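Local structure of malonyl CoA-acyl carrier protein transacylase (3EZO) at residues Phe11-Pro16 / Ile279-Gly284; Val71-Ala76 / Glu101-Val106; Gly137-Leu142 / Val173-Thr178; Ala164-Ala169 / Pro205-Leu210. The protein probably catalyses transfer of the malonyl group from malonyl-CoA to holo-acyl carrier protein, giving malonyl-ACP and free CoA. All coordinates share one frame; numbering follows the deposited sequence.

The four contacts fall into two touching pairs, one in each part of the fold. Interactions 1 and 2 belong to the larger α/β part: the sheet strands of interaction 1 lie directly against the helices of interaction 2, with F15 CD1 3.6 Å from T103 CG2. Interaction 3 and strand 164-169 of interaction 4 lie in the antiparallel sheet of the smaller part, where V165 N lies 2.8 Å from V174 O, a probable hydrogen bond. The nearest atoms of interactions 2 and 4 are about 8 Å apart. The predicted active site lies where the parts meet: the H207 side chain of interaction 4 is about 3 Å from that of S98, and the side chain of P16, in interaction 1, is about 9 Å from that of S98.

Interaction 1: Phe11-Pro16 / Ile279-Gly284; sequences FAFVFP and IECGPG
C281 is the bump that fills the hollow between the rings of F13 and F15. Its CB sits 3.6 Å from F13 CD2, while F15 CE1 closes in on the same CB from the other ring. The SG, placed anti to the backbone N (chi1 -177°), runs on between the aromatics and lies 4.8 Å from the F13 ring centroid, a Cys sulfur-aromatic contact oblique to the ring; a similar one is made to F15. Beyond the sulfur, C79 and Y80 of helix 65-85 cover the same side.

I279 fills a second recess. Its CD1 reaches into the notch between F13 and F11, 3.6 Å from F13 CE1 and 3.9 Å from F11 CD1, while its CB and CG2 lie along the F13 ring. On the reverse side of the sheet V14 and E280 go together, the V14 CG2 methyl resting near E280 CA.

Past the strands, P16 is fitted into the turn that follows C281. Its CD is 3.2 Å from C281 O, its CG 3.8 Å from P283 O, and the extended arm of E280 brings OE2 to 3.6 Å from P16 CB. That carboxylate is itself fixed by the backbone N atoms of L287 and A288, at the start of helix 286-294.

Three backbone bonds, I279 N to A12 O, V14 N to I279 O and C281 N to V14 O, hold the strands parallel, their axes 38° apart. Strand 11-15 lies between 93-96 and 277-281, the middle of the five-stranded parallel sheet in the α/β core of the FabD acyltransferase fold.

Interaction 2: Val71-Ala76 / Glu101-Val106; sequences VMLTAA and EYTALV
This is a sparse, buried helix-helix contact on one side of the parallel sheet in the α/β core, supplemented by a bridging water. Helix 65-85 meets helix 99-107, which follows the predicted active-site S98 in a sequence and geometry that fit a nucleophile elbow, the tight strand-to-helix turn. The short axes approach to 9.3 Å with 41° between their directions, and the closest backbones are those of L73 and T103.

L73 does most of the reaching. Its CG is anti to the backbone N (chi1 174°), which carries CD1 across to the other helix. There the methyl settles over the backbone of the 102-103 step, 4.0 Å from Y102 CB and 3.7 Å from T103 OG1, with V106 CG2 more distant. L73 and T103 point in opposite directions and slide past one another, each filling space beside the other's main chain. One turn on, A76 faces the other helix, and its CB meets T103 CG2 at 3.9 Å. Of the Y102 side chain it is CB that takes part, for the ring leads off toward V120 and R123 of helix 113-128.

T103 therefore divides its branches. The methyl faces A76 and the L73 carbonyl, whereas the hydroxyl turns to the water. No direct hydrogen bond joins the two segments. M72 O has two donors, A76 N within its own helix and the water, which donates to it at 2.8 Å. The same water accepts from T103 OG1 at 2.5 Å, a rather short separation.

Interaction 3: Gly137-Leu142 / Val173-Thr178; sequences GMAAIL and VVIAGT
A139 O is gripped from across the strand pair by I175 N, at 2.8 Å with an N-H...O angle of 163°, and a second, weaker approach comes from V174 CA, a CA-H...O contact of 3.3 Å. I175 answers in kind: its O takes the N-H of A139 and also lies 3.2 Å from M138 CA. A139 and I175 thus form an antiparallel hydrogen-bonded pair, with G137-G177 and I141-V173 repeating the pattern to give six backbone bonds in all. Between them come the non-hydrogen-bonded pairs M138-A176 and A140-V174.

The side chains sort by face. On one, I175 takes the centre: its CG1 rests 3.8 Å from A139 CB, and its CG2 touches I141 CG1 at 4.0 Å, the two isoleucines crossing at an angle beside the small A139. On the other face M138 lies across its neighbours. Its chain is bent at the end (chi3 90°), which swings CE to 3.7 Å from V174 CG1, while its CG passes the methyl of A176. The same end of M138 lies near V165 and F206, about 5 Å from the H207 side chain.

The order of strands and helices, βαββαβ with sheet order 2-3-1-4, is that of the ferredoxin-like smaller part of FabD enzymes. Strand 136-142 is flanked by 172-176 and 196-199, and strand 162-169 continues the sheet beyond 172-176. Helices 146-156 and 179-191 pack on the A139-I175 face, where I175 touches V149, C153, I182 and A185.

Interaction 4: Ala164-Ala169 / Pro205-Leu210; sequences AVNFNA and PFHSSL
H207, whose side chain rests against V165, has a positive phi (70°) with psi 7°, the third position of a type II turn from P205 to S208. That non-glycine residue in a left-handed conformation is the odd feature of a contact without any hydrogen bond across it. V165 instead offers an apolar surface to the turn. Its CG1 sits 3.3 Å from H207 O, its CG2 3.5 Å from F206 O, and its CB 3.7 Å from H207 CB. The valine thus wedges against two successive carbonyls of the turn and the base of the histidine side chain, crossing it obliquely.

V165 and N166 both face V174 in a classic beta bulge, and it is these two residues that meet H207. N166 lies beside the H207 ring, its amide plane 61° from that of the imidazole.

The turn is braced internally. P205 O accepts S208 OG at 2.7 Å, in the carbonyl plane on a lone pair, as well as S208 N at 3.2 Å. S208 OG in turn accepts a weak bond from L210 N in the 3-10 segment that follows.

With its backbone held this way, H207 presents its ring to the predicted active site. NE2 is hydrogen-bonded to S98 OG, and ND1 to the backbone oxygens of Q256 and G259. This arrangement is consistent with the serine-histidine dyad of FabD enzymes, in which main-chain carbonyls, not a carboxylate, orient the imidazole for a serine nucleophile.

Interaction 1: Phe11-Pro16 / Ile279-Gly284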
# COMPACT_ATOMS: atom_id res chain seq x y z
N PHE A 11 -0.64 -16.85 11.33
CA PHE A 11 -0.81 -15.42 11.23
C PHE A 11 -0.48 -14.88 9.84
O PHE A 11 0.21 -15.52 9.06
CB PHE A 11 -0.03 -14.68 12.33
CG PHE A 11 1.46 -14.82 12.23
CD1 PHE A 11 2.23 -13.81 11.66
CD2 PHE A 11 2.10 -15.95 12.74
CE1 PHE A 11 3.64 -13.94 11.60
CE2 PHE A 11 3.50 -16.07 12.66
CZ PHE A 11 4.25 -15.07 12.09
N ALA A 12 -1.02 -13.70 9.59
CA ALA A 12 -0.78 -12.90 8.41
C ALA A 12 0.00 -11.64 8.77
O ALA A 12 -0.18 -11.06 9.83
CB ALA A 12 -2.11 -12.50 7.77
N PHE A 13 0.84 -11.23 7.84
CA PHE A 13 1.42 -9.91 7.86
C PHE A 13 0.80 -9.08 6.73
O PHE A 13 0.74 -9.54 5.58
CB PHE A 13 2.94 -10.01 7.70
CG PHE A 13 3.71 -10.10 9.01
CD1 PHE A 13 3.16 -10.67 10.14
CD2 PHE A 13 5.01 -9.64 9.08
CE1 PHE A 13 3.90 -10.74 11.34
CE2 PHE A 13 5.75 -9.72 10.29
CZ PHE A 13 5.19 -10.25 11.40
N VAL A 14 0.36 -7.87 7.07
CA VAL A 14 -0.06 -6.89 6.07
C VAL A 14 0.88 -5.67 6.11
O VAL A 14 1.24 -5.20 7.19
CB VAL A 14 -1.57 -6.50 6.25
CG1 VAL A 14 -2.44 -7.76 6.08
CG2 VAL A 14 -1.87 -5.81 7.61
N PHE A 15 1.27 -5.18 4.93
CA PHE A 15 2.29 -4.13 4.79
C PHE A 15 1.67 -2.82 4.25
O PHE A 15 0.93 -2.82 3.25
CB PHE A 15 3.41 -4.59 3.87
CG PHE A 15 4.16 -5.79 4.38
CD1 PHE A 15 5.30 -5.65 5.16
CD2 PHE A 15 3.73 -7.06 4.08
CE1 PHE A 15 5.98 -6.76 5.65
CE2 PHE A 15 4.42 -8.19 4.56
CZ PHE A 15 5.55 -8.04 5.31
N PRO A 16 1.95 -1.68 4.92
CA PRO A 16 1.38 -0.37 4.55
C PRO A 16 2.00 0.26 3.30
O PRO A 16 3.06 -0.12 2.84
CB PRO A 16 1.65 0.48 5.80
CG PRO A 16 2.92 -0.12 6.39
CD PRO A 16 2.83 -1.60 6.10
N ILE A 279 -1.13 -9.07 11.62
CA ILE A 279 -0.14 -8.15 12.19
C ILE A 279 0.25 -7.19 11.10
O ILE A 279 0.64 -7.59 10.01
CB ILE A 279 1.07 -8.93 12.70
CG1 ILE A 279 0.65 -9.82 13.88
CG2 ILE A 279 2.23 -7.98 13.10
CD1 ILE A 279 1.72 -10.83 14.19
N GLU A 280 0.07 -5.90 11.37
CA GLU A 280 0.54 -4.86 10.46
C GLU A 280 2.02 -4.73 10.67
O GLU A 280 2.48 -4.51 11.81
CB GLU A 280 -0.15 -3.52 10.70
CG GLU A 280 0.54 -2.39 9.89
CD GLU A 280 -0.26 -1.12 9.80
OE1 GLU A 280 -0.94 -0.78 10.79
OE2 GLU A 280 -0.17 -0.43 8.73
N CYS A 281 2.78 -4.88 9.61
CA CYS A 281 4.24 -4.80 9.71
C CYS A 281 4.73 -3.50 9.09
O CYS A 281 4.78 -3.35 7.87
CB CYS A 281 4.92 -6.01 9.07
SG CYS A 281 6.74 -6.04 9.23
N GLY A 282 5.09 -2.57 9.96
CA GLY A 282 5.58 -1.27 9.52
C GLY A 282 4.94 -0.11 10.27
O GLY A 282 4.08 -0.29 11.11
N PRO A 283 5.37 1.10 9.94
CA PRO A 283 4.89 2.28 10.68
C PRO A 283 3.51 2.80 10.26
O PRO A 283 3.04 2.54 9.15
CB PRO A 283 5.95 3.33 10.33
CG PRO A 283 6.31 2.99 8.92
CD PRO A 283 6.37 1.45 8.92
N GLY A 284 2.86 3.53 11.18
CA GLY A 284 1.74 4.42 10.84
C GLY A 284 0.38 4.00 11.38
O GLY A 284 -0.55 4.81 11.45

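Interaction 2: Val71-Ala76 / Glu101-Val106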
# COMPACT_ATOMS: atom_id res chain seq x y z
N VAL A 71 10.67 4.86 0.51
CA VAL A 71 10.72 5.01 1.95
C VAL A 71 9.80 4.02 2.68
O VAL A 71 10.18 3.44 3.71
CB VAL A 71 10.42 6.47 2.41
CG1 VAL A 71 10.03 6.50 3.88
CG2 VAL A 71 11.63 7.41 2.11
N MET A 72 8.58 3.83 2.15
CA MET A 72 7.63 2.97 2.83
C MET A 72 7.93 1.48 2.63
O MET A 72 7.63 0.67 3.52
CB MET A 72 6.18 3.28 2.45
CG MET A 72 5.57 4.46 3.12
SD MET A 72 5.69 4.44 4.90
CE MET A 72 4.78 2.93 5.37
N LEU A 73 8.53 1.14 1.49
CA LEU A 73 9.04 -0.19 1.23
C LEU A 73 10.18 -0.49 2.22
O LEU A 73 10.19 -1.52 2.87
CB LEU A 73 9.55 -0.27 -0.21
CG LEU A 73 10.24 -1.55 -0.64
CD1 LEU A 73 9.25 -2.55 -1.22
CD2 LEU A 73 11.31 -1.24 -1.67
N THR A 74 11.12 0.45 2.31
CA THR A 74 12.28 0.30 3.22
C THR A 74 11.86 0.16 4.68
O THR A 74 12.29 -0.74 5.38
CB THR A 74 13.21 1.48 3.07
OG1 THR A 74 13.65 1.54 1.72
CG2 THR A 74 14.42 1.37 4.02
N ALA A 75 11.00 1.06 5.13
CA ALA A 75 10.64 1.14 6.55
C ALA A 75 9.88 -0.09 6.99
O ALA A 75 10.18 -0.68 8.05
CB ALA A 75 9.81 2.43 6.84
N ALA A 76 8.90 -0.48 6.18
CA ALA A 76 8.13 -1.69 6.45
C ALA A 76 8.96 -2.93 6.31
O ALA A 76 8.88 -3.82 7.16
CB ALA A 76 6.85 -1.75 5.61
N GLU A 101 2.08 -3.86 -1.44
CA GLU A 101 2.05 -5.17 -2.12
C GLU A 101 3.46 -5.55 -2.55
O GLU A 101 3.84 -6.73 -2.60
CB GLU A 101 1.11 -5.12 -3.34
CG GLU A 101 1.02 -6.45 -4.09
CD GLU A 101 -0.28 -6.60 -4.87
OE1 GLU A 101 -1.35 -6.39 -4.27
OE2 GLU A 101 -0.22 -6.97 -6.07
N TYR A 102 4.25 -4.55 -2.88
CA TYR A 102 5.64 -4.74 -3.23
C TYR A 102 6.43 -5.28 -2.05
O TYR A 102 7.21 -6.19 -2.19
CB TYR A 102 6.24 -3.43 -3.75
CG TYR A 102 5.71 -3.08 -5.13
CD1 TYR A 102 6.47 -3.33 -6.27
CD2 TYR A 102 4.43 -2.61 -5.31
CE1 TYR A 102 6.01 -3.04 -7.53
CE2 TYR A 102 3.94 -2.31 -6.59
CZ TYR A 102 4.73 -2.53 -7.70
OH TYR A 102 4.28 -2.23 -8.98
N THR A 103 6.23 -4.71 -0.88
CA THR A 103 6.92 -5.12 0.35
C THR A 103 6.55 -6.60 0.70
O THR A 103 7.39 -7.41 1.12
CB THR A 103 6.48 -4.20 1.53
OG1 THR A 103 6.38 -2.84 1.09
CG2 THR A 103 7.45 -4.28 2.66
N ALA A 104 5.27 -6.92 0.55
CA ALA A 104 4.78 -8.25 0.73
C ALA A 104 5.51 -9.21 -0.20
O ALA A 104 5.93 -10.27 0.23
CB ALA A 104 3.24 -8.27 0.45
N LEU A 105 5.66 -8.84 -1.49
CA LEU A 105 6.38 -9.69 -2.46
C LEU A 105 7.84 -9.90 -2.08
O LEU A 105 8.43 -10.99 -2.34
CB LEU A 105 6.27 -9.12 -3.86
CG LEU A 105 4.91 -9.39 -4.53
CD1 LEU A 105 4.80 -8.60 -5.83
CD2 LEU A 105 4.64 -10.89 -4.80
N VAL A 106 8.42 -8.87 -1.47
CA VAL A 106 9.80 -8.97 -1.00
C VAL A 106 9.89 -9.90 0.19
O VAL A 106 10.71 -10.79 0.18
CB VAL A 106 10.42 -7.61 -0.61
CG1 VAL A 106 11.82 -7.85 0.02
CG2 VAL A 106 10.49 -6.69 -1.83
O HOH W 1 5.63 -1.13 2.78

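Interaction 3: Gly137-Leu142 / Val173-Thr178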
# COMPACT_ATOMS: atom_id res chain seq x y z
N GLY A 137 -7.34 13.74 -9.56
CA GLY A 137 -7.03 13.57 -8.14
C GLY A 137 -7.82 12.47 -7.50
O GLY A 137 -8.37 11.57 -8.18
N MET A 138 -7.89 12.54 -6.17
CA MET A 138 -8.48 11.53 -5.32
C MET A 138 -9.33 12.17 -4.21
O MET A 138 -9.08 13.35 -3.82
CB MET A 138 -7.33 10.74 -4.70
CG MET A 138 -6.44 10.02 -5.71
SD MET A 138 -5.35 8.81 -4.93
CE MET A 138 -6.31 7.30 -4.94
N ALA A 139 -10.30 11.42 -3.70
CA ALA A 139 -11.11 11.88 -2.57
C ALA A 139 -11.51 10.74 -1.67
O ALA A 139 -11.66 9.61 -2.11
CB ALA A 139 -12.37 12.63 -3.06
N ALA A 140 -11.75 11.07 -0.40
CA ALA A 140 -12.13 10.11 0.63
C ALA A 140 -13.59 10.27 0.93
O ALA A 140 -14.05 11.35 1.22
CB ALA A 140 -11.29 10.32 1.91
N ILE A 141 -14.32 9.17 0.85
CA ILE A 141 -15.74 9.15 1.13
C ILE A 141 -15.98 8.26 2.32
O ILE A 141 -15.62 7.07 2.33
CB ILE A 141 -16.57 8.61 -0.04
CG1 ILE A 141 -16.01 9.15 -1.37
CG2 ILE A 141 -18.06 8.96 0.21
CD1 ILE A 141 -16.24 10.64 -1.63
N LEU A 142 -16.60 8.85 3.34
CA LEU A 142 -16.87 8.15 4.58
C LEU A 142 -18.36 8.07 4.80
O LEU A 142 -19.05 9.07 4.59
CB LEU A 142 -16.26 8.93 5.75
CG LEU A 142 -14.81 8.65 6.14
CD1 LEU A 142 -13.80 9.02 5.07
CD2 LEU A 142 -14.51 9.40 7.53
N VAL A 173 -14.11 4.52 1.58
CA VAL A 173 -13.81 4.32 0.17
C VAL A 173 -13.12 5.54 -0.38
O VAL A 173 -13.55 6.67 -0.13
CB VAL A 173 -15.09 3.96 -0.65
CG1 VAL A 173 -14.74 3.73 -2.12
CG2 VAL A 173 -15.81 2.77 -0.02
N VAL A 174 -12.04 5.33 -1.11
CA VAL A 174 -11.38 6.38 -1.82
C VAL A 174 -11.76 6.30 -3.30
O VAL A 174 -11.72 5.24 -3.90
CB VAL A 174 -9.84 6.32 -1.64
CG1 VAL A 174 -9.08 7.35 -2.51
CG2 VAL A 174 -9.43 6.45 -0.07
N ILE A 175 -12.07 7.45 -3.88
CA ILE A 175 -12.37 7.55 -5.32
C ILE A 175 -11.28 8.36 -6.01
O ILE A 175 -10.52 9.07 -5.36
CB ILE A 175 -13.76 8.22 -5.54
CG1 ILE A 175 -13.76 9.71 -5.11
CG2 ILE A 175 -14.83 7.44 -4.73
CD1 ILE A 175 -15.07 10.54 -5.51
N ALA A 176 -11.23 8.25 -7.33
CA ALA A 176 -10.18 8.85 -8.13
C ALA A 176 -10.68 9.05 -9.55
O ALA A 176 -11.50 8.28 -10.04
CB ALA A 176 -8.91 7.98 -8.12
N GLY A 177 -10.16 10.08 -10.21
CA GLY A 177 -10.52 10.40 -11.62
C GLY A 177 -10.22 11.85 -11.93
O GLY A 177 -9.29 12.44 -11.36
N THR A 178 -11.03 12.45 -12.81
CA THR A 178 -10.86 13.84 -13.19
C THR A 178 -11.21 14.75 -12.04
O THR A 178 -12.03 14.40 -11.15
CB THR A 178 -11.75 14.24 -14.40
OG1 THR A 178 -13.13 14.15 -14.02
CG2 THR A 178 -11.46 13.40 -15.64

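Interaction 4: Ala164-Ala169 / Pro205-Leu210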
# COMPACT_ATOMS: atom_id res chain seq x y z
N ALA A 164 -14.50 4.39 -8.00
CA ALA A 164 -14.19 3.97 -6.63
C ALA A 164 -12.94 3.07 -6.70
O ALA A 164 -12.96 2.02 -7.35
CB ALA A 164 -15.36 3.28 -5.99
N VAL A 165 -11.84 3.52 -6.12
CA VAL A 165 -10.52 2.91 -6.41
C VAL A 165 -9.77 2.29 -5.22
O VAL A 165 -8.81 1.59 -5.44
CB VAL A 165 -9.58 3.90 -7.18
CG1 VAL A 165 -10.28 4.46 -8.45
CG2 VAL A 165 -9.05 5.06 -6.28
N ASN A 166 -10.16 2.62 -3.98
CA ASN A 166 -9.65 1.93 -2.76
C ASN A 166 -10.81 1.56 -1.87
O ASN A 166 -11.48 2.44 -1.31
CB ASN A 166 -8.77 2.83 -1.90
CG ASN A 166 -7.39 3.13 -2.50
OD1 ASN A 166 -7.04 2.78 -3.65
ND2 ASN A 166 -6.60 3.81 -1.73
N PHE A 167 -11.03 0.26 -1.72
CA PHE A 167 -11.98 -0.25 -0.76
C PHE A 167 -11.24 -0.67 0.52
O PHE A 167 -10.73 -1.78 0.60
CB PHE A 167 -12.75 -1.42 -1.41
CG PHE A 167 -13.47 -1.03 -2.67
CD1 PHE A 167 -14.63 -0.30 -2.61
CD2 PHE A 167 -12.95 -1.35 -3.91
CE1 PHE A 167 -15.29 0.07 -3.80
CE2 PHE A 167 -13.61 -0.99 -5.08
CZ PHE A 167 -14.76 -0.29 -5.02
N ASN A 168 -11.24 0.23 1.51
CA ASN A 168 -10.35 0.17 2.68
C ASN A 168 -10.97 -0.42 3.92
O ASN A 168 -10.30 -1.17 4.63
CB ASN A 168 -9.85 1.60 2.98
CG ASN A 168 -8.86 2.06 1.95
OD1 ASN A 168 -8.38 1.25 1.14
ND2 ASN A 168 -8.58 3.34 1.92
N ALA A 169 -12.23 -0.08 4.16
CA ALA A 169 -13.00 -0.67 5.26
C ALA A 169 -14.45 -0.42 4.95
O ALA A 169 -14.76 0.44 4.11
CB ALA A 169 -12.62 -0.01 6.61
N PRO A 205 -4.50 10.88 -10.37
CA PRO A 205 -5.67 10.00 -10.11
C PRO A 205 -5.30 8.54 -9.99
O PRO A 205 -5.71 7.70 -10.82
CB PRO A 205 -6.50 10.23 -11.36
CG PRO A 205 -5.50 10.36 -12.44
CD PRO A 205 -4.31 11.06 -11.82
N PHE A 206 -4.53 8.22 -8.96
CA PHE A 206 -4.03 6.87 -8.77
C PHE A 206 -5.16 5.84 -8.68
O PHE A 206 -6.23 6.08 -8.10
CB PHE A 206 -3.22 6.80 -7.46
CG PHE A 206 -2.00 7.68 -7.41
CD1 PHE A 206 -1.37 8.14 -8.56
CD2 PHE A 206 -1.44 7.99 -6.19
CE1 PHE A 206 -0.24 8.94 -8.47
CE2 PHE A 206 -0.30 8.80 -6.11
CZ PHE A 206 0.29 9.26 -7.25
N HIS A 207 -4.88 4.68 -9.26
CA HIS A 207 -5.77 3.52 -9.21
C HIS A 207 -7.05 3.71 -10.02
O HIS A 207 -7.91 2.84 -9.99
CB HIS A 207 -6.00 3.09 -7.75
CG HIS A 207 -4.74 2.60 -7.09
ND1 HIS A 207 -4.15 1.41 -7.43
CD2 HIS A 207 -3.96 3.16 -6.12
CE1 HIS A 207 -3.03 1.27 -6.73
NE2 HIS A 207 -2.90 2.31 -5.92
N SER A 208 -7.13 4.81 -10.79
CA SER A 208 -8.15 5.02 -11.82
C SER A 208 -7.66 4.57 -13.19
O SER A 208 -6.46 4.46 -13.45
CB SER A 208 -8.58 6.49 -11.91
OG SER A 208 -7.65 7.29 -12.63
N SER A 209 -8.62 4.28 -14.07
CA SER A 209 -8.33 3.94 -15.46
C SER A 209 -7.55 5.01 -16.19
O SER A 209 -6.89 4.72 -17.19
CB SER A 209 -9.64 3.64 -16.21
OG SER A 209 -10.53 4.75 -16.17
N LEU A 210 -7.59 6.26 -15.71
CA LEU A 210 -6.74 7.32 -16.27
C LEU A 210 -5.25 7.05 -16.13
O LEU A 210 -4.44 7.60 -16.88
CB LEU A 210 -7.06 8.68 -15.71
CG LEU A 210 -8.54 9.06 -15.71
CD1 LEU A 210 -8.61 10.51 -15.18
CD2 LEU A 210 -9.06 8.89 -17.09